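Side-chain contacts in enoyl-CoA hydratase/isomerase family protein (Pseudomonas syringae pv. tomato, PDB 3OT6), which probably catalyses hydration or isomerisation of enoyl-CoA thioesters, as a member of the crotonase-like enoyl-CoA hydratase/isomerase family: residues A223-Q226 and D227-H230; L21-K25 and V26-S30; L86-R89 and M90-P94; T70-A73 and E74-I77. One frame throughout, in Å; residues are numbered along the deposited sequence.

In the fold
Four local contacts, each between side chains close in sequence, mark ends and turns of one crotonase-like chain. Interactions 3 and 4 sit at the two ends of helix 73-91, their centres 24 Å apart: the serine-capped start in 70-77 and the serine-closed finish in 86-94. Interaction 1, the last turns of helix 202-230, lies beside that start; its centre is 14 Å from that of interaction 4, and R228 O packs on I77 CD1 at 3.6 Å. Interaction 2, the loop from strand 16-21 to helix 31-46, stands apart, about 6 Å from interaction 3 and 13 Å from interaction 1 between nearest atoms.

Interaction 1: residues A223-Q226 and D227-H230; sequences AIEQ and DRQH
E225 and R228 run side by side, pointing the same way, and close a salt bridge between residues three apart on helix 202-230. E225 OE1 accepts from R228 NE at 3.0 Å, in the plane of the guanidinium, and the carboxylate lies nearly flat with it, the two planes 11° apart. The bond is bent, 140° at the hydrogen, so OE1 is held through NE by one imperfect bond. In the glutamate chain a bend at chi2 (62°) brings OE1 round to the arginine NE. On the same face, the amide of Q229 settles beside E225, its NE2 3.9 Å from E225 CG and its plane nearly coplanar with the carboxylate. One step further, Q226 reaches the edge of the H230 ring, where OE1 lies 4.0 Å from CD2.

Beneath these side chains the backbone keeps its helical bonds: D227 N to A223 O, R228 N to I224 O, Q229 N to E225 O, and H230 N to Q226 O at 2.8 Å. The carboxylate of D227 turns inward and takes the backbone N-H groups of H141 and A142, tying this helix to helix 141-150, while R228 lies on I77 and A81 of helix 73-91. With both of its oxygens accepting backbone N-H groups, the buried D227 probably remains ionised, whereas the E225-R228 pair is near solvent, which probably screens its charges and weakens the attraction.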
ATOM      1  N   ALA A 223      -2.097 -17.427   1.897  1.00 28.99           N
ATOM      2  CA  ALA A 223      -2.579 -16.587   3.001  1.00 27.79           C
ATOM      3  C   ALA A 223      -3.966 -16.080   2.738  1.00 27.71           C
ATOM      4  O   ALA A 223      -4.805 -16.097   3.621  1.00 27.25           O
ATOM      5  CB  ALA A 223      -1.638 -15.394   3.232  1.00 26.74           C
ATOM      6  N   ILE A 224      -4.205 -15.587   1.521  1.00 28.81           N
ATOM      7  CA  ILE A 224      -5.515 -14.980   1.178  1.00 28.99           C
ATOM      8  C   ILE A 224      -6.600 -16.054   1.448  1.00 30.22           C
ATOM      9  O   ILE A 224      -7.642 -15.751   2.020  1.00 29.76           O
ATOM     10  CB  ILE A 224      -5.544 -14.422  -0.270  1.00 27.35           C
ATOM     11  CG1 ILE A 224      -4.760 -13.109  -0.362  1.00 26.91           C
ATOM     12  CG2 ILE A 224      -6.972 -14.304  -0.839  1.00 25.02           C
ATOM     13  CD1 ILE A 224      -4.508 -12.676  -1.860  1.00 24.70           C
ATOM     14  N   GLU A 225      -6.289 -17.301   1.099  1.00 31.76           N
ATOM     15  CA  GLU A 225      -7.210 -18.421   1.271  1.00 34.58           C
ATOM     16  C   GLU A 225      -7.364 -18.846   2.717  1.00 33.54           C
ATOM     17  O   GLU A 225      -8.463 -19.001   3.172  1.00 33.82           O
ATOM     18  CB  GLU A 225      -6.798 -19.618   0.403  1.00 35.97           C
ATOM     19  CG  GLU A 225      -7.994 -20.061  -0.452  1.00 44.35           C
ATOM     20  CD  GLU A 225      -8.468 -18.935  -1.424  1.00 53.47           C
ATOM     21  OE1 GLU A 225      -9.617 -18.399  -1.236  1.00 56.66           O
ATOM     22  OE2 GLU A 225      -7.665 -18.571  -2.344  1.00 55.14           O
ATOM     23  N   GLN A 226      -6.254 -19.011   3.429  1.00 33.24           N
ATOM     24  CA  GLN A 226      -6.288 -19.205   4.857  1.00 33.63           C
ATOM     25  C   GLN A 226      -7.064 -18.129   5.618  1.00 31.70           C
ATOM     26  O   GLN A 226      -7.684 -18.443   6.601  1.00 30.40           O
ATOM     27  CB  GLN A 226      -4.874 -19.317   5.412  1.00 34.10           C
ATOM     28  CG  GLN A 226      -4.384 -20.726   5.403  1.00 43.39           C
ATOM     29  CD  GLN A 226      -5.179 -21.609   6.430  1.00 54.39           C
ATOM     30  OE1 GLN A 226      -5.117 -21.402   7.685  1.00 56.36           O
ATOM     31  NE2 GLN A 226      -5.940 -22.576   5.893  1.00 55.04           N
ATOM     32  N   ASP A 227      -6.996 -16.878   5.178  1.00 30.99           N
ATOM     33  CA  ASP A 227      -7.604 -15.778   5.871  1.00 31.80           C
ATOM     34  C   ASP A 227      -9.107 -15.802   5.653  1.00 33.37           C
ATOM     35  O   ASP A 227      -9.866 -15.517   6.575  1.00 32.76           O
ATOM     36  CB  ASP A 227      -7.013 -14.423   5.421  1.00 31.76           C
ATOM     37  CG  ASP A 227      -5.635 -14.122   6.046  1.00 31.43           C
ATOM     38  OD1 ASP A 227      -5.309 -14.706   7.100  1.00 32.60           O
ATOM     39  OD2 ASP A 227      -4.872 -13.292   5.496  1.00 26.73           O
ATOM     40  N   ARG A 228      -9.537 -16.122   4.430  1.00 35.67           N
ATOM     41  CA  ARG A 228     -10.945 -16.429   4.139  1.00 37.88           C
ATOM     42  C   ARG A 228     -11.521 -17.459   5.095  1.00 38.47           C
ATOM     43  O   ARG A 228     -12.500 -17.202   5.782  1.00 38.98           O
ATOM     44  CB  ARG A 228     -11.082 -16.993   2.740  1.00 37.93           C
ATOM     45  CG  ARG A 228     -11.431 -15.991   1.724  1.00 41.51           C
ATOM     46  CD  ARG A 228     -11.981 -16.674   0.455  1.00 49.64           C
ATOM     47  NE  ARG A 228     -11.393 -16.059  -0.748  1.00 54.12           N
ATOM     48  CZ  ARG A 228     -11.877 -14.966  -1.354  1.00 57.00           C
ATOM     49  NH1 ARG A 228     -12.986 -14.361  -0.868  1.00 55.17           N
ATOM     50  NH2 ARG A 228     -11.249 -14.469  -2.441  1.00 56.83           N
ATOM     51  N   GLN A 229     -10.926 -18.636   5.100  1.00 39.95           N
ATOM     52  CA  GLN A 229     -11.380 -19.720   5.963  1.00 42.44           C
ATOM     53  C   GLN A 229     -11.235 -19.397   7.469  1.00 42.48           C
ATOM     54  O   GLN A 229     -12.164 -19.614   8.224  1.00 43.28           O
ATOM     55  CB  GLN A 229     -10.643 -21.026   5.616  1.00 42.82           C
ATOM     56  CG  GLN A 229     -10.667 -21.420   4.093  1.00 47.22           C
ATOM     57  CD  GLN A 229      -9.614 -22.524   3.736  1.00 53.75           C
ATOM     58  OE1 GLN A 229      -9.486 -23.524   4.463  1.00 56.63           O
ATOM     59  NE2 GLN A 229      -8.867 -22.338   2.615  1.00 53.12           N
ATOM     60  N   HIS A 230     -10.093 -18.863   7.908  1.00 42.16           N
ATOM     61  CA  HIS A 230      -9.825 -18.759   9.352  1.00 41.86           C
ATOM     62  C   HIS A 230      -9.468 -17.422  10.017  1.00 40.04           C
ATOM     63  O   HIS A 230      -9.136 -17.426  11.171  1.00 40.06           O
ATOM     64  CB  HIS A 230      -8.835 -19.841   9.800  1.00 42.69           C
ATOM     65  CG  HIS A 230      -9.337 -21.235   9.559  1.00 49.07           C
ATOM     66  ND1 HIS A 230     -10.472 -21.736  10.177  1.00 53.53           N
ATOM     67  CD2 HIS A 230      -8.879 -22.223   8.743  1.00 52.14           C
ATOM     68  CE1 HIS A 230     -10.678 -22.977   9.760  1.00 57.29           C
ATOM     69  NE2 HIS A 230      -9.729 -23.295   8.887  1.00 56.09           N
TER

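Interaction 2: residues L21-K25 and V26-S30; sequences LNNGK and VNAIS
N23 spans the bend of this loop with two hydrogen bonds, one to the side chain of N27 and one to the backbone of A28. In the first, N23 N gives its hydrogen to N27 OD1 at 2.9 Å, nearly straight and in the plane of the side-chain carbonyl. In the second, N23 ND2 donates to A28 O at 2.7 Å; the acceptor lies in the amide plane of N23, though the donor is tilted 33° from the plane of the A28 carbonyl. The extended first torsion of N23, CG opposite the backbone N (chi1 -179°), sends the amide across the bend to that oxygen.

A water bridges the same turn, donating to N23 O at 2.7 Å and accepting from A28 N at 2.8 Å, with a weaker, longer bond from V26 N.

The apolar part of the contact centres on L21. It comes at N27 from the opposite direction, its CD2 3.6 Å from N27 CB, and the same methyl meets I29 CD1 at 3.8 Å. I29 also packs against I34 of helix 31-46.

Outside the bend, N27 ND2 donates to L60 O and N27 O accepts from S61 OG, joining the turn to a second loop. At its end S30 is the N-cap of helix 31-46, with OG accepting from V33 N. This is the strand-to-helix connection of the crotonase fold, leading from strand 16-21 into the helix that follows.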
ATOM      1  N   LEU A  21      -5.871   8.564  -4.102  1.00 28.13           N
ATOM      2  CA  LEU A  21      -6.996   8.047  -3.374  1.00 29.08           C
ATOM      3  C   LEU A  21      -7.647   9.230  -2.716  1.00 29.98           C
ATOM      4  O   LEU A  21      -6.960  10.097  -2.166  1.00 30.87           O
ATOM      5  CB  LEU A  21      -6.527   7.058  -2.318  1.00 29.36           C
ATOM      6  CG  LEU A  21      -7.539   6.479  -1.321  1.00 29.27           C
ATOM      7  CD1 LEU A  21      -8.794   5.806  -1.956  1.00 27.30           C
ATOM      8  CD2 LEU A  21      -6.821   5.555  -0.335  1.00 29.51           C
ATOM      9  N   ASN A  22      -8.967   9.281  -2.789  1.00 30.67           N
ATOM     10  CA  ASN A  22      -9.725  10.341  -2.146  1.00 31.64           C
ATOM     11  C   ASN A  22     -11.127   9.851  -1.689  1.00 31.60           C
ATOM     12  O   ASN A  22     -12.123   9.924  -2.438  1.00 31.66           O
ATOM     13  CB  ASN A  22      -9.801  11.524  -3.108  1.00 32.58           C
ATOM     14  CG  ASN A  22     -10.610  12.667  -2.563  1.00 35.38           C
ATOM     15  OD1 ASN A  22     -10.895  12.743  -1.363  1.00 38.19           O
ATOM     16  ND2 ASN A  22     -11.011  13.553  -3.447  1.00 37.38           N
ATOM     17  N   ASN A  23     -11.184   9.324  -0.470  1.00 30.95           N
ATOM     18  CA  ASN A  23     -12.393   8.720   0.056  1.00 31.20           C
ATOM     19  C   ASN A  23     -12.728   9.253   1.470  1.00 32.96           C
ATOM     20  O   ASN A  23     -12.156   8.800   2.464  1.00 33.93           O
ATOM     21  CB  ASN A  23     -12.218   7.204   0.102  1.00 29.69           C
ATOM     22  CG  ASN A  23     -13.463   6.493   0.629  1.00 29.48           C
ATOM     23  OD1 ASN A  23     -14.574   6.942   0.378  1.00 29.71           O
ATOM     24  ND2 ASN A  23     -13.285   5.379   1.353  1.00 23.87           N
ATOM     25  N   GLY A  24     -13.635  10.213   1.574  1.00 34.13           N
ATOM     26  CA  GLY A  24     -13.994  10.764   2.875  1.00 36.32           C
ATOM     27  C   GLY A  24     -12.831  11.296   3.713  1.00 38.49           C
ATOM     28  O   GLY A  24     -11.802  11.671   3.202  1.00 38.46           O
ATOM     29  N   LYS A  25     -12.993  11.288   5.031  1.00 40.84           N
ATOM     30  CA  LYS A  25     -12.065  11.955   5.959  1.00 41.58           C
ATOM     31  C   LYS A  25     -10.688  11.269   6.068  1.00 39.59           C
ATOM     32  O   LYS A  25      -9.681  11.947   6.211  1.00 40.19           O
ATOM     33  CB  LYS A  25     -12.748  12.033   7.351  1.00 43.67           C
ATOM     34  CG  LYS A  25     -12.401  13.250   8.264  1.00 50.31           C
ATOM     35  CD  LYS A  25     -13.446  14.434   8.124  1.00 60.96           C
ATOM     36  CE  LYS A  25     -12.682  15.816   8.143  1.00 65.05           C
ATOM     37  NZ  LYS A  25     -13.558  17.014   8.139  1.00 65.39           N
ATOM     38  N   VAL A  26     -10.634   9.938   6.008  1.00 37.15           N
ATOM     39  CA  VAL A  26      -9.383   9.212   6.332  1.00 34.27           C
ATOM     40  C   VAL A  26      -8.912   8.229   5.236  1.00 32.82           C
ATOM     41  O   VAL A  26      -8.084   7.308   5.504  1.00 32.13           O
ATOM     42  CB  VAL A  26      -9.534   8.415   7.676  1.00 35.28           C
ATOM     43  CG1 VAL A  26      -9.591   9.387   8.899  1.00 35.49           C
ATOM     44  CG2 VAL A  26     -10.751   7.471   7.637  1.00 32.50           C
ATOM     45  N   ASN A  27      -9.465   8.399   4.024  1.00 29.25           N
ATOM     46  CA  ASN A  27      -9.217   7.503   2.920  1.00 26.81           C
ATOM     47  C   ASN A  27      -9.427   6.022   3.284  1.00 26.52           C
ATOM     48  O   ASN A  27      -8.600   5.174   2.954  1.00 27.18           O
ATOM     49  CB  ASN A  27      -7.807   7.715   2.365  1.00 26.16           C
ATOM     50  CG  ASN A  27      -7.683   8.961   1.477  1.00 25.20           C
ATOM     51  OD1 ASN A  27      -8.653   9.429   0.904  1.00 24.03           O
ATOM     52  ND2 ASN A  27      -6.453   9.443   1.294  1.00 25.26           N
ATOM     53  N   ALA A  28     -10.525   5.683   3.941  1.00 25.38           N
ATOM     54  CA  ALA A  28     -10.760   4.280   4.243  1.00 25.14           C
ATOM     55  C   ALA A  28     -10.709   3.431   2.967  1.00 25.62           C
ATOM     56  O   ALA A  28     -11.070   3.890   1.886  1.00 26.51           O
ATOM     57  CB  ALA A  28     -12.095   4.099   4.980  1.00 24.98           C
ATOM     58  N   ILE A  29     -10.261   2.189   3.093  1.00 25.34           N
ATOM     59  CA  ILE A  29     -10.211   1.260   2.013  1.00 24.47           C
ATOM     60  C   ILE A  29     -11.539   0.515   2.072  1.00 25.28           C
ATOM     61  O   ILE A  29     -11.756  -0.342   2.926  1.00 26.43           O
ATOM     62  CB  ILE A  29      -8.990   0.304   2.146  1.00 23.75           C
ATOM     63  CG1 ILE A  29      -7.691   1.085   2.379  1.00 24.39           C
ATOM     64  CG2 ILE A  29      -8.850  -0.618   0.926  1.00 22.88           C
ATOM     65  CD1 ILE A  29      -7.367   2.196   1.326  1.00 26.51           C
ATOM     66  N   SER A  30     -12.441   0.874   1.169  1.00 26.03           N
ATOM     67  CA  SER A  30     -13.764   0.256   1.090  1.00 26.59           C
ATOM     68  C   SER A  30     -13.754  -0.703  -0.085  1.00 26.61           C
ATOM     69  O   SER A  30     -12.762  -0.752  -0.812  1.00 26.27           O
ATOM     70  CB  SER A  30     -14.811   1.327   0.858  1.00 26.21           C
ATOM     71  OG  SER A  30     -14.554   2.026  -0.364  1.00 29.29           O
TER
HETATM   72  O   HOH W   1     -12.521   7.510   4.800  1.00 31.93           O

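Interaction 3: residues L86-R89 and M90-P94; sequences LARR and MLSHP
The contact between L86-R89 and M90-P94 is a helix C-terminus, the last turn of helix 73-91 running out into the loop before strand 97-100. S92 closes the turn: its OG donates to R88 O at 2.9 Å, and its backbone N gives a hydrogen to R89 O at 3.0 Å, from above the carbonyl plane, along with a weak bond to R88 O. The serine can double back onto the chain because its OG sits between the backbone N and the carbonyl carbon (chi1 53°). Before it, M90 N and L91 N still make regular helical bonds to L86 O and A87 O. Selenomethionine M90 crosses L86 at an angle, SE 4.2 Å from L86 CG.

In this crotonase-like fold the helix end is wedged between helices 31-46 and 202-230, and its two arginines reach different helices. R88 forms a salt bridge with D221 of helix 202-230, and R89 with D42 and E45 of helix 31-46. The extended chain of R89 also passes a water, which accepts from NE at 3.0 Å in the guanidinium plane and lies 2.7 Å from H93 ND1.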
ATOM      1  N   LEU A  86      -5.344  -7.149  -3.877  1.00 20.53           N
ATOM      2  CA  LEU A  86      -4.816  -5.893  -4.409  1.00 20.33           C
ATOM      3  C   LEU A  86      -3.367  -5.731  -3.989  1.00 21.36           C
ATOM      4  O   LEU A  86      -2.544  -5.294  -4.806  1.00 23.51           O
ATOM      5  CB  LEU A  86      -5.654  -4.651  -4.010  1.00 18.65           C
ATOM      6  CG  LEU A  86      -5.049  -3.269  -4.284  1.00 17.54           C
ATOM      7  CD1 LEU A  86      -4.962  -2.990  -5.828  1.00 17.40           C
ATOM      8  CD2 LEU A  86      -5.807  -2.112  -3.612  1.00 16.23           C
ATOM      9  N   ALA A  87      -3.019  -6.069  -2.741  1.00 21.04           N
ATOM     10  CA  ALA A  87      -1.596  -5.990  -2.341  1.00 21.29           C
ATOM     11  C   ALA A  87      -0.736  -6.938  -3.237  1.00 21.06           C
ATOM     12  O   ALA A  87       0.357  -6.584  -3.685  1.00 22.53           O
ATOM     13  CB  ALA A  87      -1.377  -6.311  -0.804  1.00 19.81           C
ATOM     14  N   ARG A  88      -1.201  -8.146  -3.441  1.00 20.04           N
ATOM     15  CA  ARG A  88      -0.519  -9.090  -4.280  1.00 21.50           C
ATOM     16  C   ARG A  88      -0.431  -8.544  -5.739  1.00 21.62           C
ATOM     17  O   ARG A  88       0.550  -8.741  -6.435  1.00 21.80           O
ATOM     18  CB  ARG A  88      -1.265 -10.421  -4.232  1.00 21.44           C
ATOM     19  CG  ARG A  88      -0.444 -11.561  -4.740  1.00 24.02           C
ATOM     20  CD  ARG A  88      -1.185 -12.217  -5.834  1.00 29.95           C
ATOM     21  NE  ARG A  88      -0.602 -13.467  -6.280  1.00 33.49           N
ATOM     22  CZ  ARG A  88       0.003 -13.597  -7.456  1.00 33.77           C
ATOM     23  NH1 ARG A  88       0.075 -12.541  -8.266  1.00 35.43           N
ATOM     24  NH2 ARG A  88       0.530 -14.760  -7.806  1.00 26.40           N
ATOM     25  N   ARG A  89      -1.427  -7.811  -6.195  1.00 21.58           N
ATOM     26  CA  ARG A  89      -1.381  -7.376  -7.574  1.00 21.48           C
ATOM     27  C   ARG A  89      -0.357  -6.280  -7.665  1.00 21.57           C
ATOM     28  O   ARG A  89       0.410  -6.248  -8.598  1.00 22.31           O
ATOM     29  CB  ARG A  89      -2.745  -6.888  -8.066  1.00 21.92           C
ATOM     30  CG  ARG A  89      -2.653  -6.173  -9.371  1.00 24.06           C
ATOM     31  CD  ARG A  89      -3.967  -5.575  -9.798  1.00 28.94           C
ATOM     32  NE  ARG A  89      -3.830  -5.125 -11.172  1.00 31.22           N
ATOM     33  CZ  ARG A  89      -4.791  -4.573 -11.875  1.00 30.17           C
ATOM     34  NH1 ARG A  89      -5.983  -4.380 -11.348  1.00 33.26           N
ATOM     35  NH2 ARG A  89      -4.551  -4.239 -13.111  1.00 32.05           N
HETATM   36  N   MSE A  90      -0.292  -5.418  -6.654  1.00 21.03           N
HETATM   37  CA  MSE A  90       0.668  -4.328  -6.679  1.00 20.20           C
HETATM   38  C   MSE A  90       2.079  -4.838  -6.674  1.00 19.94           C
HETATM   39  O   MSE A  90       2.956  -4.259  -7.303  1.00 20.29           O
HETATM   40  CB  MSE A  90       0.465  -3.373  -5.500  1.00 19.90           C
HETATM   41  CG  MSE A  90      -0.757  -2.513  -5.637  1.00 19.61           C
HETATM   42 SE   MSE A  90      -1.251  -1.524  -4.006  1.00 24.08          SE
HETATM   43  CE  MSE A  90       0.220  -0.216  -3.847  1.00 17.73           C
ATOM     44  N   LEU A  91       2.321  -5.903  -5.937  1.00 20.61           N
ATOM     45  CA  LEU A  91       3.682  -6.449  -5.831  1.00 20.76           C
ATOM     46  C   LEU A  91       4.034  -7.221  -7.093  1.00 21.07           C
ATOM     47  O   LEU A  91       5.201  -7.554  -7.338  1.00 20.31           O
ATOM     48  CB  LEU A  91       3.795  -7.355  -4.625  1.00 21.29           C
ATOM     49  CG  LEU A  91       3.812  -6.612  -3.281  1.00 19.74           C
ATOM     50  CD1 LEU A  91       3.415  -7.595  -2.182  1.00 16.46           C
ATOM     51  CD2 LEU A  91       5.211  -6.135  -3.072  1.00 18.90           C
ATOM     52  N   SER A  92       3.029  -7.511  -7.911  1.00 21.22           N
ATOM     53  CA  SER A  92       3.360  -8.210  -9.159  1.00 22.19           C
ATOM     54  C   SER A  92       3.119  -7.289 -10.376  1.00 22.86           C
ATOM     55  O   SER A  92       3.223  -7.729 -11.497  1.00 23.60           O
ATOM     56  CB  SER A  92       2.696  -9.566  -9.285  1.00 21.11           C
ATOM     57  OG  SER A  92       1.352  -9.436  -9.095  1.00 20.85           O
ATOM     58  N   HIS A  93       2.967  -5.987 -10.123  1.00 21.77           N
ATOM     59  CA  HIS A  93       2.681  -5.081 -11.177  1.00 21.82           C
ATOM     60  C   HIS A  93       3.836  -4.991 -12.195  1.00 21.42           C
ATOM     61  O   HIS A  93       4.992  -4.845 -11.818  1.00 21.45           O
ATOM     62  CB  HIS A  93       2.369  -3.707 -10.576  1.00 21.50           C
ATOM     63  CG  HIS A  93       1.741  -2.752 -11.543  1.00 21.24           C
ATOM     64  ND1 HIS A  93       0.479  -2.965 -12.074  1.00 20.36           N
ATOM     65  CD2 HIS A  93       2.212  -1.606 -12.108  1.00 18.53           C
ATOM     66  CE1 HIS A  93       0.178  -1.966 -12.886  1.00 18.93           C
ATOM     67  NE2 HIS A  93       1.216  -1.135 -12.937  1.00 20.28           N
ATOM     68  N   PRO A  94       3.521  -4.951 -13.485  1.00 21.08           N
ATOM     69  CA  PRO A  94       4.606  -5.006 -14.476  1.00 21.37           C
ATOM     70  C   PRO A  94       5.505  -3.768 -14.586  1.00 21.74           C
ATOM     71  O   PRO A  94       6.591  -3.852 -15.170  1.00 21.46           O
ATOM     72  CB  PRO A  94       3.898  -5.359 -15.780  1.00 22.03           C
ATOM     73  CG  PRO A  94       2.467  -4.977 -15.603  1.00 22.99           C
ATOM     74  CD  PRO A  94       2.185  -5.044 -14.082  1.00 22.22           C
TER
HETATM   75  O   HOH W   2      -1.041  -5.240 -12.237  1.00 25.55           O

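Interaction 4: residues T70-A73 and E74-I77; sequences TSSA and EAAI
E74 is the first residue of the second segment to meet S72. Its backbone N makes a weak bond to S72 OG, 3.0 Å long and bent to 126° at the hydrogen. The side chain folds back, bent at chi2 (88°), so that the carboxylate hangs over the serine, with OE2 3.7 Å from S72 CB.

A75 supplies the stronger capping bond: its N donates to S72 OG at 3.0 Å and 158°, while a longer bond to S72 O is weak. The A75 methyl touches two serine hydroxyls, its CB 3.4 Å from S71 OG and only slightly farther from S72 OG. S71 OG itself is bonded to V68 O, back in helix 66-71, which keeps that hydroxyl beside the methyl.

Taken together, S72 is the N-cap of helix 73-91, and its hydroxyl accepts from two backbone N-H groups of the first turn that lack a regular i-4 helical carbonyl partner. The cap also makes the junction between the short helix 66-71 and this long one, as the crotonase-like chain changes direction on the protein surface.

A76 enters the regular pattern, its N bonded to S72 O at 3.0 Å. Its methyl touches M69 of the preceding helix.

I77 continues it, N donating to A73 O at 3.1 Å. Its CG1 lies close over that oxygen as well, and the side chain, like A73, touches L232 at the C-terminus of the chain.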
ATOM      1  N   THR A  70     -17.348  -4.310  10.084  1.00 35.11           N
ATOM      2  CA  THR A  70     -18.202  -4.683  11.195  1.00 35.53           C
ATOM      3  C   THR A  70     -19.627  -4.980  10.745  1.00 35.61           C
ATOM      4  O   THR A  70     -20.454  -5.328  11.556  1.00 37.34           O
ATOM      5  CB  THR A  70     -18.166  -3.615  12.338  1.00 35.35           C
ATOM      6  OG1 THR A  70     -18.515  -2.306  11.831  1.00 34.33           O
ATOM      7  CG2 THR A  70     -16.775  -3.599  13.005  1.00 34.50           C
ATOM      8  N   SER A  71     -19.911  -4.873   9.457  1.00 34.96           N
ATOM      9  CA  SER A  71     -21.276  -5.040   8.976  1.00 34.10           C
ATOM     10  C   SER A  71     -21.656  -6.528   8.932  1.00 32.88           C
ATOM     11  O   SER A  71     -22.808  -6.891   9.130  1.00 32.96           O
ATOM     12  CB  SER A  71     -21.437  -4.396   7.585  1.00 34.18           C
ATOM     13  OG  SER A  71     -20.874  -5.256   6.592  1.00 36.55           O
ATOM     14  N   SER A  72     -20.682  -7.386   8.674  1.00 31.44           N
ATOM     15  CA  SER A  72     -20.911  -8.790   8.739  1.00 30.35           C
ATOM     16  C   SER A  72     -19.603  -9.520   8.531  1.00 31.60           C
ATOM     17  O   SER A  72     -18.651  -8.993   7.952  1.00 32.08           O
ATOM     18  CB  SER A  72     -21.907  -9.190   7.672  1.00 30.36           C
ATOM     19  OG  SER A  72     -21.262  -9.566   6.475  1.00 29.59           O
ATOM     20  N   ALA A  73     -19.552 -10.745   9.008  1.00 32.30           N
ATOM     21  CA  ALA A  73     -18.444 -11.586   8.748  1.00 33.28           C
ATOM     22  C   ALA A  73     -18.193 -11.821   7.270  1.00 34.97           C
ATOM     23  O   ALA A  73     -17.020 -12.047   6.919  1.00 36.80           O
ATOM     24  CB  ALA A  73     -18.610 -12.909   9.464  1.00 33.67           C
ATOM     25  N   GLU A  74     -19.228 -11.830   6.407  1.00 34.75           N
ATOM     26  CA  GLU A  74     -18.995 -12.155   4.969  1.00 34.52           C
ATOM     27  C   GLU A  74     -18.350 -10.944   4.280  1.00 32.54           C
ATOM     28  O   GLU A  74     -17.519 -11.075   3.372  1.00 31.27           O
ATOM     29  CB  GLU A  74     -20.263 -12.537   4.167  1.00 35.57           C
ATOM     30  CG  GLU A  74     -21.210 -13.522   4.825  1.00 41.45           C
ATOM     31  CD  GLU A  74     -22.248 -12.821   5.720  1.00 48.81           C
ATOM     32  OE1 GLU A  74     -23.296 -12.319   5.207  1.00 47.45           O
ATOM     33  OE2 GLU A  74     -21.994 -12.777   6.955  1.00 54.38           O
ATOM     34  N   ALA A  75     -18.770  -9.783   4.732  1.00 30.63           N
ATOM     35  CA  ALA A  75     -18.334  -8.538   4.172  1.00 29.64           C
ATOM     36  C   ALA A  75     -16.909  -8.318   4.620  1.00 30.21           C
ATOM     37  O   ALA A  75     -16.113  -7.886   3.850  1.00 31.56           O
ATOM     38  CB  ALA A  75     -19.200  -7.440   4.661  1.00 28.78           C
ATOM     39  N   ALA A  76     -16.574  -8.631   5.874  1.00 30.48           N
ATOM     40  CA  ALA A  76     -15.217  -8.489   6.370  1.00 29.06           C
ATOM     41  C   ALA A  76     -14.309  -9.432   5.607  1.00 29.19           C
ATOM     42  O   ALA A  76     -13.223  -9.052   5.196  1.00 30.39           O
ATOM     43  CB  ALA A  76     -15.173  -8.788   7.832  1.00 28.49           C
ATOM     44  N   ILE A  77     -14.761 -10.655   5.389  1.00 28.89           N
ATOM     45  CA  ILE A  77     -13.945 -11.656   4.753  1.00 28.59           C
ATOM     46  C   ILE A  77     -13.663 -11.289   3.284  1.00 29.71           C
ATOM     47  O   ILE A  77     -12.521 -11.491   2.802  1.00 30.32           O
ATOM     48  CB  ILE A  77     -14.588 -13.020   4.852  1.00 28.23           C
ATOM     49  CG1 ILE A  77     -14.418 -13.571   6.275  1.00 29.04           C
ATOM     50  CG2 ILE A  77     -14.017 -14.007   3.788  1.00 26.19           C
ATOM     51  CD1 ILE A  77     -15.207 -14.894   6.525  1.00 33.00           C
TER